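Local coordinates for protein deacylase (Burkholderia multivorans, PDB 5THW) that probably hydrolyses N-carbamoyl amino acids as a dizinc amidase of the peptidase M20 family, and binds N-(aminocarbonyl)-beta-alanine beside its two zinc ions, at residues A[229-234]-A[349-354]; A[78-83]-A[197-202]; A[243-248]-A[295-300]. All coordinates share one frame; numbering follows the deposited sequence.

Contact 1: A[229-234]-A[349-354]; sequences TDAQGQ and VAFDPA. With URP (N-(aminocarbonyl)-beta-alanine), chain G.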
ATOM      1  N   THR A 229      32.008 -22.080  -2.810  1.00 60.26           N
ATOM      2  CA  THR A 229      32.379 -22.553  -4.137  1.00 53.87           C
ATOM      3  C   THR A 229      31.483 -21.996  -5.229  1.00 55.64           C
ATOM      4  O   THR A 229      31.952 -21.785  -6.351  1.00 61.05           O
ATOM      5  CB  THR A 229      32.361 -24.089  -4.197  1.00 50.43           C
ATOM      6  OG1 THR A 229      31.036 -24.580  -3.961  1.00 52.74           O
ATOM      7  CG2 THR A 229      33.288 -24.663  -3.147  1.00 47.84           C
ATOM      8  N   ASP A 230      30.203 -21.758  -4.941  1.00 53.88           N
ATOM      9  CA  ASP A 230      29.280 -21.275  -5.957  1.00 56.97           C
ATOM     10  C   ASP A 230      28.303 -20.287  -5.339  1.00 57.78           C
ATOM     11  O   ASP A 230      28.113 -20.240  -4.121  1.00 60.55           O
ATOM     12  CB  ASP A 230      28.497 -22.423  -6.613  1.00 61.46           C
ATOM     13  CG  ASP A 230      29.402 -23.468  -7.238  1.00 67.60           C
ATOM     14  OD1 ASP A 230      29.930 -24.323  -6.491  1.00 59.83           O
ATOM     15  OD2 ASP A 230      29.586 -23.429  -8.473  1.00 73.54           O
ATOM     16  N   ALA A 231      27.672 -19.500  -6.205  1.00 54.56           N
ATOM     17  CA  ALA A 231      26.558 -18.653  -5.807  1.00 45.25           C
ATOM     18  C   ALA A 231      25.414 -18.889  -6.779  1.00 45.02           C
ATOM     19  O   ALA A 231      25.630 -18.926  -7.996  1.00 46.96           O
ATOM     20  CB  ALA A 231      26.957 -17.174  -5.779  1.00 37.78           C
ATOM     21  N   GLN A 232      24.206 -19.047  -6.244  1.00 46.76           N
ATOM     22  CA  GLN A 232      23.054 -19.377  -7.072  1.00 47.00           C
ATOM     23  C   GLN A 232      22.650 -18.179  -7.928  1.00 47.93           C
ATOM     24  O   GLN A 232      22.916 -17.024  -7.582  1.00 43.68           O
ATOM     25  CB  GLN A 232      21.883 -19.862  -6.212  1.00 40.89           C
ATOM     26  CG  GLN A 232      21.198 -18.825  -5.346  1.00 33.59           C
ATOM     27  CD  GLN A 232      19.973 -19.393  -4.640  1.00 35.64           C
ATOM     28  OE1 GLN A 232      19.445 -20.434  -5.033  1.00 40.49           O
ATOM     29  NE2 GLN A 232      19.535 -18.724  -3.581  1.00 40.70           N
ATOM     30  N   GLY A 233      22.029 -18.474  -9.082  1.00 48.31           N
ATOM     31  CA  GLY A 233      21.483 -17.430  -9.927  1.00 42.66           C
ATOM     32  C   GLY A 233      20.144 -16.888  -9.447  1.00 42.15           C
ATOM     33  O   GLY A 233      19.412 -17.518  -8.684  1.00 47.11           O
ATOM     34  N   GLN A 234      19.837 -15.668  -9.893  1.00 44.67           N
ATOM     35  CA  GLN A 234      18.632 -14.966  -9.476  1.00 42.66           C
ATOM     36  C   GLN A 234      17.926 -14.332 -10.668  1.00 40.82           C
ATOM     37  O   GLN A 234      18.546 -13.977 -11.674  1.00 33.38           O
ATOM     38  CB  GLN A 234      18.920 -13.873  -8.438  1.00 41.97           C
ATOM     39  CG  GLN A 234      19.799 -14.275  -7.274  1.00 40.51           C
ATOM     40  CD  GLN A 234      19.753 -13.254  -6.152  1.00 38.20           C
ATOM     41  OE1 GLN A 234      18.730 -12.610  -5.929  1.00 38.34           O
ATOM     42  NE2 GLN A 234      20.872 -13.075  -5.466  1.00 45.48           N
ATOM     43  N   VAL A 349      27.062 -18.689 -10.404  1.00 42.90           N
ATOM     44  CA  VAL A 349      28.479 -18.363 -10.503  1.00 42.74           C
ATOM     45  C   VAL A 349      29.295 -19.486  -9.885  1.00 46.73           C
ATOM     46  O   VAL A 349      29.023 -19.916  -8.757  1.00 43.31           O
ATOM     47  CB  VAL A 349      28.796 -17.030  -9.796  1.00 43.86           C
ATOM     48  CG1 VAL A 349      30.302 -16.802  -9.734  1.00 42.27           C
ATOM     49  CG2 VAL A 349      28.078 -15.859 -10.471  1.00 38.37           C
ATOM     50  N   ALA A 350      30.303 -19.947 -10.621  1.00 45.70           N
ATOM     51  CA  ALA A 350      31.335 -20.821 -10.084  1.00 49.99           C
ATOM     52  C   ALA A 350      32.580 -19.976  -9.846  1.00 58.58           C
ATOM     53  O   ALA A 350      33.149 -19.411 -10.789  1.00 59.60           O
ATOM     54  CB  ALA A 350      31.633 -21.984 -11.031  1.00 46.39           C
ATOM     55  N   PHE A 351      32.986 -19.873  -8.588  1.00 43.79           N
ATOM     56  CA  PHE A 351      34.109 -19.027  -8.240  1.00 50.22           C
ATOM     57  C   PHE A 351      35.405 -19.680  -8.707  1.00 54.23           C
ATOM     58  O   PHE A 351      35.451 -20.876  -9.005  1.00 58.72           O
ATOM     59  CB  PHE A 351      34.117 -18.776  -6.733  1.00 53.38           C
ATOM     60  CG  PHE A 351      33.003 -17.871  -6.265  1.00 54.39           C
ATOM     61  CD1 PHE A 351      32.980 -16.531  -6.626  1.00 51.74           C
ATOM     62  CD2 PHE A 351      31.967 -18.365  -5.483  1.00 49.29           C
ATOM     63  CE1 PHE A 351      31.953 -15.691  -6.197  1.00 49.41           C
ATOM     64  CE2 PHE A 351      30.938 -17.531  -5.053  1.00 48.82           C
ATOM     65  CZ  PHE A 351      30.930 -16.193  -5.412  1.00 38.67           C
ATOM     66  N   ASP A 352      36.460 -18.878  -8.785  1.00 49.44           N
ATOM     67  CA  ASP A 352      37.716 -19.355  -9.349  1.00 55.64           C
ATOM     68  C   ASP A 352      38.280 -20.481  -8.487  1.00 68.42           C
ATOM     69  O   ASP A 352      38.459 -20.296  -7.275  1.00 77.64           O
ATOM     70  CB  ASP A 352      38.722 -18.213  -9.446  1.00 62.02           C
ATOM     71  CG  ASP A 352      40.042 -18.653 -10.033  1.00 66.79           C
ATOM     72  OD1 ASP A 352      40.218 -18.509 -11.258  1.00 71.16           O
ATOM     73  OD2 ASP A 352      40.899 -19.147  -9.273  1.00 68.16           O
ATOM     74  N   PRO A 353      38.576 -21.651  -9.065  1.00 66.16           N
ATOM     75  CA  PRO A 353      39.059 -22.773  -8.243  1.00 59.04           C
ATOM     76  C   PRO A 353      40.312 -22.469  -7.441  1.00 68.93           C
ATOM     77  O   PRO A 353      40.388 -22.854  -6.269  1.00 74.02           O
ATOM     78  CB  PRO A 353      39.307 -23.873  -9.282  1.00 58.92           C
ATOM     79  CG  PRO A 353      38.351 -23.556 -10.378  1.00 65.57           C
ATOM     80  CD  PRO A 353      38.299 -22.060 -10.453  1.00 67.32           C
ATOM     81  N   ALA A 354      41.295 -21.780  -8.028  1.00 67.90           N
ATOM     82  CA  ALA A 354      42.492 -21.449  -7.265  1.00 64.93           C
ATOM     83  C   ALA A 354      42.150 -20.571  -6.063  1.00 72.79           C
ATOM     84  O   ALA A 354      42.630 -20.821  -4.950  1.00 73.91           O
ATOM     85  CB  ALA A 354      43.524 -20.768  -8.164  1.00 61.23           C
TER
HETATM   86  O2  URP G 503      22.041  -9.805   1.309  1.00 47.16           O
HETATM   87  C2  URP G 503      22.789  -9.268   0.514  1.00 43.79           C
HETATM   88  N3  URP G 503      23.698  -8.389   0.917  1.00 52.74           N
HETATM   89  N1  URP G 503      22.709  -9.523  -0.784  1.00 47.69           N
HETATM   90  C6  URP G 503      21.872  -8.709  -1.649  1.00 48.67           C
HETATM   91  C5  URP G 503      21.544  -9.412  -2.959  1.00 42.26           C
HETATM   92  C4  URP G 503      20.609 -10.548  -2.636  1.00 53.81           C
HETATM   93  O42 URP G 503      21.042 -11.720  -2.711  1.00 61.69           O
HETATM   94  O41 URP G 503      19.435 -10.273  -2.301  1.00 49.55           O

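Contact 2: A[78-83]-A[197-202]; sequences TVDTMG and VPCGGR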
ATOM      1  N   THR A  78      40.075   6.715  -3.414  1.00 56.47           N
ATOM      2  CA  THR A  78      39.466   7.265  -4.615  1.00 43.77           C
ATOM      3  C   THR A  78      38.014   6.807  -4.684  1.00 59.44           C
ATOM      4  O   THR A  78      37.646   5.770  -4.121  1.00 51.90           O
ATOM      5  CB  THR A  78      40.216   6.834  -5.893  1.00 45.41           C
ATOM      6  OG1 THR A  78      40.356   5.407  -5.921  1.00 55.97           O
ATOM      7  CG2 THR A  78      41.597   7.463  -5.944  1.00 53.14           C
ATOM      8  N   VAL A  79      37.186   7.601  -5.364  1.00 58.58           N
ATOM      9  CA  VAL A  79      35.774   7.291  -5.556  1.00 57.92           C
ATOM     10  C   VAL A  79      35.486   7.314  -7.053  1.00 54.85           C
ATOM     11  O   VAL A  79      35.903   8.247  -7.751  1.00 55.39           O
ATOM     12  CB  VAL A  79      34.868   8.292  -4.814  1.00 61.85           C
ATOM     13  CG1 VAL A  79      33.411   7.841  -4.874  1.00 64.37           C
ATOM     14  CG2 VAL A  79      35.332   8.486  -3.369  1.00 56.75           C
ATOM     15  N   ASP A  80      34.762   6.306  -7.545  1.00 42.63           N
ATOM     16  CA  ASP A  80      34.475   6.214  -8.970  1.00 48.27           C
ATOM     17  C   ASP A  80      33.075   6.754  -9.286  1.00 47.40           C
ATOM     18  O   ASP A  80      32.339   7.209  -8.405  1.00 42.93           O
ATOM     19  CB  ASP A  80      34.712   4.781  -9.476  1.00 44.45           C
ATOM     20  CG  ASP A  80      33.620   3.787  -9.082  1.00 44.58           C
ATOM     21  OD1 ASP A  80      33.840   2.589  -9.349  1.00 47.74           O
ATOM     22  OD2 ASP A  80      32.556   4.160  -8.542  1.00 44.81           O
ATOM     23  N   THR A  81      32.702   6.681 -10.571  1.00 47.17           N
ATOM     24  CA  THR A  81      31.482   7.314 -11.070  1.00 56.22           C
ATOM     25  C   THR A  81      30.202   6.706 -10.506  1.00 64.41           C
ATOM     26  O   THR A  81      29.152   7.360 -10.556  1.00 68.66           O
ATOM     27  CB  THR A  81      31.425   7.222 -12.594  1.00 59.87           C
ATOM     28  OG1 THR A  81      31.803   5.903 -13.004  1.00 63.24           O
ATOM     29  CG2 THR A  81      32.373   8.228 -13.228  1.00 53.23           C
ATOM     30  N   MET A  82      30.250   5.477  -9.992  1.00 52.48           N
ATOM     31  CA  MET A  82      29.103   4.868  -9.338  1.00 43.95           C
ATOM     32  C   MET A  82      29.143   5.026  -7.828  1.00 43.86           C
ATOM     33  O   MET A  82      28.301   4.448  -7.135  1.00 41.68           O
ATOM     34  CB  MET A  82      29.008   3.381  -9.691  1.00 44.93           C
ATOM     35  CG  MET A  82      28.375   3.060 -11.035  1.00 44.64           C
ATOM     36  SD  MET A  82      26.672   3.625 -11.156  1.00 45.65           S
ATOM     37  CE  MET A  82      25.864   2.575  -9.953  1.00 37.81           C
ATOM     38  N   GLY A  83      30.084   5.805  -7.302  1.00 43.67           N
ATOM     39  CA  GLY A  83      30.199   5.977  -5.868  1.00 43.22           C
ATOM     40  C   GLY A  83      30.984   4.903  -5.151  1.00 39.03           C
ATOM     41  O   GLY A  83      30.977   4.871  -3.912  1.00 38.93           O
ATOM     42  N   VAL A 197      36.812   8.916 -10.905  1.00 70.76           N
ATOM     43  CA  VAL A 197      37.489   7.739 -11.470  1.00 69.52           C
ATOM     44  C   VAL A 197      36.498   6.940 -12.310  1.00 69.72           C
ATOM     45  O   VAL A 197      35.345   6.748 -11.884  1.00 68.91           O
ATOM     46  CB  VAL A 197      38.076   6.878 -10.346  1.00 59.22           C
ATOM     47  CG1 VAL A 197      38.718   5.629 -10.915  1.00 61.37           C
ATOM     48  CG2 VAL A 197      39.074   7.675  -9.529  1.00 52.10           C
ATOM     49  N   PRO A 198      36.875   6.470 -13.500  1.00 68.48           N
ATOM     50  CA  PRO A 198      35.943   5.652 -14.288  1.00 62.03           C
ATOM     51  C   PRO A 198      35.616   4.345 -13.581  1.00 71.46           C
ATOM     52  O   PRO A 198      36.471   3.738 -12.930  1.00 77.14           O
ATOM     53  CB  PRO A 198      36.697   5.413 -15.604  1.00 57.39           C
ATOM     54  CG  PRO A 198      38.121   5.820 -15.342  1.00 60.76           C
ATOM     55  CD  PRO A 198      38.071   6.855 -14.271  1.00 66.94           C
ATOM     56  N   CYS A 199      34.358   3.920 -13.709  1.00 69.63           N
ATOM     57  CA  CYS A 199      33.865   2.704 -13.066  1.00 67.12           C
ATOM     58  C   CYS A 199      34.186   1.510 -13.959  1.00 68.25           C
ATOM     59  O   CYS A 199      33.574   1.334 -15.019  1.00 69.93           O
ATOM     60  CB  CYS A 199      32.365   2.800 -12.795  1.00 61.40           C
ATOM     61  SG  CYS A 199      31.668   1.413 -11.848  1.00 60.75           S
ATOM     62  N   GLY A 200      35.134   0.682 -13.528  1.00 67.28           N
ATOM     63  CA  GLY A 200      35.538  -0.466 -14.312  1.00 68.69           C
ATOM     64  C   GLY A 200      36.661  -0.140 -15.271  1.00 72.80           C
ATOM     65  O   GLY A 200      37.149   0.990 -15.366  1.00 70.37           O
ATOM     66  N   GLY A 201      37.084  -1.166 -16.001  1.00 76.11           N
ATOM     67  CA  GLY A 201      38.165  -1.006 -16.950  1.00 83.04           C
ATOM     68  C   GLY A 201      39.553  -1.097 -16.352  1.00 82.36           C
ATOM     69  O   GLY A 201      40.537  -0.906 -17.077  1.00 77.86           O
ATOM     70  N   ARG A 202      39.662  -1.359 -15.053  1.00 78.92           N
ATOM     71  CA  ARG A 202      40.931  -1.489 -14.364  1.00 73.10           C
ATOM     72  C   ARG A 202      41.176  -2.948 -14.020  1.00 72.79           C
ATOM     73  O   ARG A 202      40.303  -3.589 -13.418  1.00 78.74           O
ATOM     74  CB  ARG A 202      40.934  -0.629 -13.093  1.00 68.91           C
ATOM     75  CG  ARG A 202      42.264  -0.576 -12.359  1.00 67.11           C
ATOM     76  CD  ARG A 202      42.283   0.594 -11.383  1.00 65.89           C
ATOM     77  NE  ARG A 202      41.269   0.517 -10.333  1.00 63.34           N
ATOM     78  CZ  ARG A 202      41.504   0.075  -9.101  1.00 60.43           C
ATOM     79  NH1 ARG A 202      40.525   0.056  -8.209  1.00 49.42           N
ATOM     80  NH2 ARG A 202      42.720  -0.334  -8.755  1.00 63.41           N
TER
HETATM   81  O   HOH W   1      36.011   1.790 -10.799  1.00 37.59           O

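Contact 3: A[243-248]-A[295-300]; sequences GQEAHA and RNVIPG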
ATOM      1  N   GLY A 243      -6.533  -2.925 -12.856  1.00 40.26           N
ATOM      2  CA  GLY A 243      -7.921  -3.305 -12.956  1.00 30.39           C
ATOM      3  C   GLY A 243      -8.810  -2.094 -13.108  1.00 44.88           C
ATOM      4  O   GLY A 243      -8.538  -1.208 -13.925  1.00 46.92           O
ATOM      5  N   GLN A 244      -9.864  -2.025 -12.306  1.00 47.36           N
ATOM      6  CA  GLN A 244     -10.775  -0.893 -12.324  1.00 40.68           C
ATOM      7  C   GLN A 244     -11.016  -0.489 -10.883  1.00 42.76           C
ATOM      8  O   GLN A 244     -11.565  -1.269 -10.099  1.00 41.14           O
ATOM      9  CB  GLN A 244     -12.096  -1.250 -13.021  1.00 41.03           C
ATOM     10  CG  GLN A 244     -13.078  -0.087 -13.164  1.00 37.33           C
ATOM     11  CD  GLN A 244     -12.416   1.186 -13.669  1.00 41.03           C
ATOM     12  OE1 GLN A 244     -12.014   1.278 -14.832  1.00 43.53           O
ATOM     13  NE2 GLN A 244     -12.295   2.175 -12.789  1.00 35.24           N
ATOM     14  N   GLU A 245     -10.575   0.713 -10.539  1.00 41.70           N
ATOM     15  CA  GLU A 245     -10.839   1.273  -9.227  1.00 42.52           C
ATOM     16  C   GLU A 245     -12.299   1.699  -9.127  1.00 41.09           C
ATOM     17  O   GLU A 245     -12.822   2.370 -10.020  1.00 48.64           O
ATOM     18  CB  GLU A 245      -9.889   2.443  -8.989  1.00 40.51           C
ATOM     19  CG  GLU A 245     -10.349   3.507  -8.036  1.00 55.66           C
ATOM     20  CD  GLU A 245      -9.367   4.662  -8.006  1.00 64.88           C
ATOM     21  OE1 GLU A 245      -8.459   4.663  -8.862  1.00 66.76           O
ATOM     22  OE2 GLU A 245      -9.498   5.558  -7.145  1.00 67.34           O
ATOM     23  N   ALA A 246     -12.967   1.280  -8.055  1.00 39.15           N
ATOM     24  CA  ALA A 246     -14.382   1.576  -7.877  1.00 39.14           C
ATOM     25  C   ALA A 246     -14.727   1.427  -6.403  1.00 43.69           C
ATOM     26  O   ALA A 246     -13.987   0.805  -5.638  1.00 47.65           O
ATOM     27  CB  ALA A 246     -15.264   0.658  -8.733  1.00 31.74           C
ATOM     28  N   HIS A 247     -15.885   1.962  -6.024  1.00 44.03           N
ATOM     29  CA  HIS A 247     -16.267   1.951  -4.618  1.00 38.14           C
ATOM     30  C   HIS A 247     -16.634   0.540  -4.191  1.00 31.62           C
ATOM     31  O   HIS A 247     -17.347  -0.162  -4.907  1.00 30.99           O
ATOM     32  CB  HIS A 247     -17.421   2.909  -4.374  1.00 38.82           C
ATOM     33  CG  HIS A 247     -17.027   4.335  -4.541  1.00 62.57           C
ATOM     34  ND1 HIS A 247     -16.262   5.008  -3.613  1.00 66.92           N
ATOM     35  CD2 HIS A 247     -17.251   5.208  -5.552  1.00 66.98           C
ATOM     36  CE1 HIS A 247     -16.044   6.238  -4.038  1.00 67.15           C
ATOM     37  NE2 HIS A 247     -16.635   6.386  -5.211  1.00 68.84           N
ATOM     38  N   ALA A 248     -16.128   0.127  -3.027  1.00 30.27           N
ATOM     39  CA  ALA A 248     -16.298  -1.239  -2.548  1.00 29.82           C
ATOM     40  C   ALA A 248     -17.742  -1.570  -2.229  1.00 39.62           C
ATOM     41  O   ALA A 248     -18.083  -2.752  -2.128  1.00 39.96           O
ATOM     42  CB  ALA A 248     -15.449  -1.475  -1.300  1.00 32.48           C
ATOM     43  N   ARG A 295      -9.698   1.723   2.114  1.00 41.89           N
ATOM     44  CA  ARG A 295     -10.376   0.518   2.590  1.00 33.74           C
ATOM     45  C   ARG A 295     -11.719   0.288   1.899  1.00 36.56           C
ATOM     46  O   ARG A 295     -12.173  -0.859   1.809  1.00 29.22           O
ATOM     47  CB  ARG A 295     -10.558   0.583   4.108  1.00 31.74           C
ATOM     48  CG  ARG A 295     -11.383   1.780   4.609  1.00 32.19           C
ATOM     49  CD  ARG A 295     -11.166   1.938   6.102  1.00 41.23           C
ATOM     50  NE  ARG A 295      -9.786   2.349   6.368  1.00 45.75           N
ATOM     51  CZ  ARG A 295      -9.087   2.009   7.448  1.00 46.14           C
ATOM     52  NH1 ARG A 295      -7.836   2.431   7.585  1.00 45.72           N
ATOM     53  NH2 ARG A 295      -9.626   1.241   8.387  1.00 49.50           N
ATOM     54  N   ASN A 296     -12.380   1.345   1.416  1.00 29.04           N
ATOM     55  CA  ASN A 296     -13.661   1.180   0.738  1.00 29.14           C
ATOM     56  C   ASN A 296     -13.551   1.420  -0.763  1.00 38.55           C
ATOM     57  O   ASN A 296     -14.529   1.808  -1.409  1.00 42.47           O
ATOM     58  CB  ASN A 296     -14.718   2.105   1.333  1.00 33.54           C
ATOM     59  CG  ASN A 296     -14.332   3.568   1.234  1.00 35.63           C
ATOM     60  OD1 ASN A 296     -13.176   3.904   0.998  1.00 31.35           O
ATOM     61  ND2 ASN A 296     -15.306   4.443   1.414  1.00 35.13           N
ATOM     62  N   VAL A 297     -12.371   1.193  -1.332  1.00 36.36           N
ATOM     63  CA  VAL A 297     -12.170   1.264  -2.773  1.00 34.70           C
ATOM     64  C   VAL A 297     -11.514  -0.031  -3.240  1.00 37.50           C
ATOM     65  O   VAL A 297     -10.473  -0.439  -2.706  1.00 40.32           O
ATOM     66  CB  VAL A 297     -11.313   2.481  -3.183  1.00 38.16           C
ATOM     67  CG1 VAL A 297     -11.138   2.520  -4.691  1.00 28.95           C
ATOM     68  CG2 VAL A 297     -11.936   3.777  -2.683  1.00 30.20           C
ATOM     69  N   ILE A 298     -12.132  -0.681  -4.221  1.00 27.29           N
ATOM     70  CA  ILE A 298     -11.476  -1.789  -4.919  1.00 25.99           C
ATOM     71  C   ILE A 298     -10.165  -1.284  -5.513  1.00 39.52           C
ATOM     72  O   ILE A 298     -10.158  -0.251  -6.210  1.00 40.91           O
ATOM     73  CB  ILE A 298     -12.398  -2.332  -6.025  1.00 26.27           C
ATOM     74  CG1 ILE A 298     -13.733  -2.789  -5.432  1.00 30.51           C
ATOM     75  CG2 ILE A 298     -11.700  -3.443  -6.792  1.00 25.75           C
ATOM     76  CD1 ILE A 298     -14.874  -2.798  -6.432  1.00 36.87           C
ATOM     77  N   PRO A 299      -9.029  -1.932  -5.268  1.00 37.87           N
ATOM     78  CA  PRO A 299      -7.769  -1.418  -5.829  1.00 37.59           C
ATOM     79  C   PRO A 299      -7.764  -1.510  -7.350  1.00 38.47           C
ATOM     80  O   PRO A 299      -8.140  -2.533  -7.930  1.00 37.25           O
ATOM     81  CB  PRO A 299      -6.699  -2.314  -5.192  1.00 30.62           C
ATOM     82  CG  PRO A 299      -7.324  -2.778  -3.910  1.00 24.29           C
ATOM     83  CD  PRO A 299      -8.790  -2.987  -4.269  1.00 31.69           C
ATOM     84  N   GLY A 300      -7.368  -0.414  -7.994  1.00 41.58           N
ATOM     85  CA  GLY A 300      -7.328  -0.357  -9.441  1.00 36.14           C
ATOM     86  C   GLY A 300      -5.957  -0.682 -10.000  1.00 42.98           C
ATOM     87  O   GLY A 300      -5.817  -1.003 -11.187  1.00 42.21           O
TER

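Contact 1: A[229-234]-A[349-354]
Ala231 and Val349 face each other as an antiparallel hydrogen-bonded pair, and their main chains exchange two bonds: Ala231 N gives to Val349 O at 2.9 Å and Val349 N to Ala231 O at 2.8 Å. Past the non-hydrogen-bonded pair Asp230-Ala350, a third bond of 3.1 Å runs from Phe351 N to Thr229 O and carries the ladder just beyond the strand end.

The apolar contacts gather around the Phe351 ring. With CG turned beside its own backbone N (chi1 -71°), the ring turns back toward the backbone of 229-231, where its CE2 lies 4.1 Å from Ala231 CB. Val349 CG1 sits 4.0 Å above one ring face, toward the rim. A methyl group suits position 231, since the ring occupies the space next to it.

Polar side chains are set apart from this cluster. Asp230 OD2 passes 3.6 Å from Ala350 CB, while its OD1 takes a 2.8 Å bond from Thr229 OG1 on the anti side of the carboxylate. Farther along, Gln234 NE2 donates to O42 of the bound ligand at 3.1 Å; with Trp236 NE1 on OE1 and Tyr346 OH on NE2, the amide's rotation is fixed.

Here strand 225-242 is paired with 337-350 and, through backbone bonds of Thr229 and Asp230, with 370-375, and helix 353-366 packs against Phe351 through Val356.

Contact 2: A[78-83]-A[197-202]
Asp80 and Val197 bring their backbones together in a single bridge, with CA atoms 4.2 Å apart. The main-chain bonds beside it are weak: Val197 N reaches Val79 O at 3.3 Å, and the bond from Thr81 N to Val197 O is strongly bent, with an angle of 126° at the hydrogen.

The side chain of Asp80 explains much of the join. Its CB lies 3.2 Å from Val197 O. The carboxylate carbon CG stands between the backbone N and the carbonyl carbon (chi1 75°), a torsion that places the carboxylate between the turn and the loop. CG itself passes Cys199 CB. OD1 points across to the other segment and accepts a bond of 2.7 Å from a water that also donates to Pro198 O and accepts from Gly200 N, so a single water ties the carboxylate to two backbone groups of the loop. OD2 turns back on its own side, accepting a hydrogen bond from Asn84 N and a weaker one from Met82 N. Aspartate suits this place because its short carboxylate can serve the turn and the water together.

Cys199 packs between Thr81 and Met82. Its CB comes within 3.2 Å of Thr81 OG1, and its SG packs 3.8 Å from Met82 CG; the bent methionine chain then runs on toward helices 159-164 and 170-175. At the outer end Val197 CG2 touches Thr78 CB.

Glycine at 83 accommodates a positive phi, and Gly83 N bonds to Asp80 O, closing a type I beta turn from Asp80 to Gly83. This turn connects antiparallel strands 76-79 and 85-89 as a beta hairpin, the side chain of its first residue accepting weakly from Met82 N, as in an Asx turn, and also from Asn84 N, while loop 197-202 lies against its side.

Contact 3: A[243-248]-A[295-300]
The segments run antiparallel, their end-to-end directions 173° apart, and three backbone bonds join them: Gly243 N to Gly300 O, Ile298 N to Ala246 O at 2.8 Å, and Ala248 N to Asn296 O at 2.8 Å.

Side chains flank this irregular ladder. On the face of His247 and Val297, Val297 CG1, anti to its backbone N (chi1 -180°), meets Glu245 CG at 3.6 Å. The two chains cross obliquely, so the aliphatic part of the glutamate lies against the valine while its carboxylate extends beyond. Glu245 CB also rests 3.8 Å from Gly300 CA, and a glycine fits there because a beta carbon would collide with Glu245 CB.

Ile298 lies on the other face, beside Ala246. Its CB and CG1 lie close to Ala246 O, and its CD1 reaches Ala246 CB at 4.2 Å and His247 O at 3.9 Å. The branched side chain therefore lies along the backbone of the facing segment, where the single methyl of Ala246 suits the close approach of CD1. Ala248 is likewise compact, its CB 3.4 Å from Asn296 O.

Gln244 turns back on its own segment: NE2 donates to Glu245 O at 2.8 Å, with the acceptor in the amide plane.

The imidazole of His247 looks out to the second subunit, whose Ser402 O accepts from NE2, and Arg295 forms a salt bridge with Glu238 of that subunit. The contact thereby presents His247 NE2 and Asn296 ND2 to the other subunit's pocket, where such a pair hydrogen-bonds the ligand. Within the chain, short strand 246-247 borders the start of strand 297-310, which pairs farther on with strands 225-242 and 282-291, and Pro299 bonds through its backbone to Ala259 at the start of helix 259-275.

Contact 1 and contact 3 lie on successive strands, 225-242 and 246-247, yet their centres are about 46 Å apart; contact 3 is nested within the chain loop that contact 1 closes. Contact 2, earlier in the chain, has its centre about 25 Å from that of contact 1 and about 47 Å from that of contact 3. Contacts 1 and 2 both lie near the zinc site: the side chain of Ala231 is about 10 Å from that of Glu149, and so is that of Met82. Contact 3 is remote from its own subunit's metals, but across the dimer His247 and Asn296 of one subunit hydrogen-bond the ligand that Gln234 binds in the other.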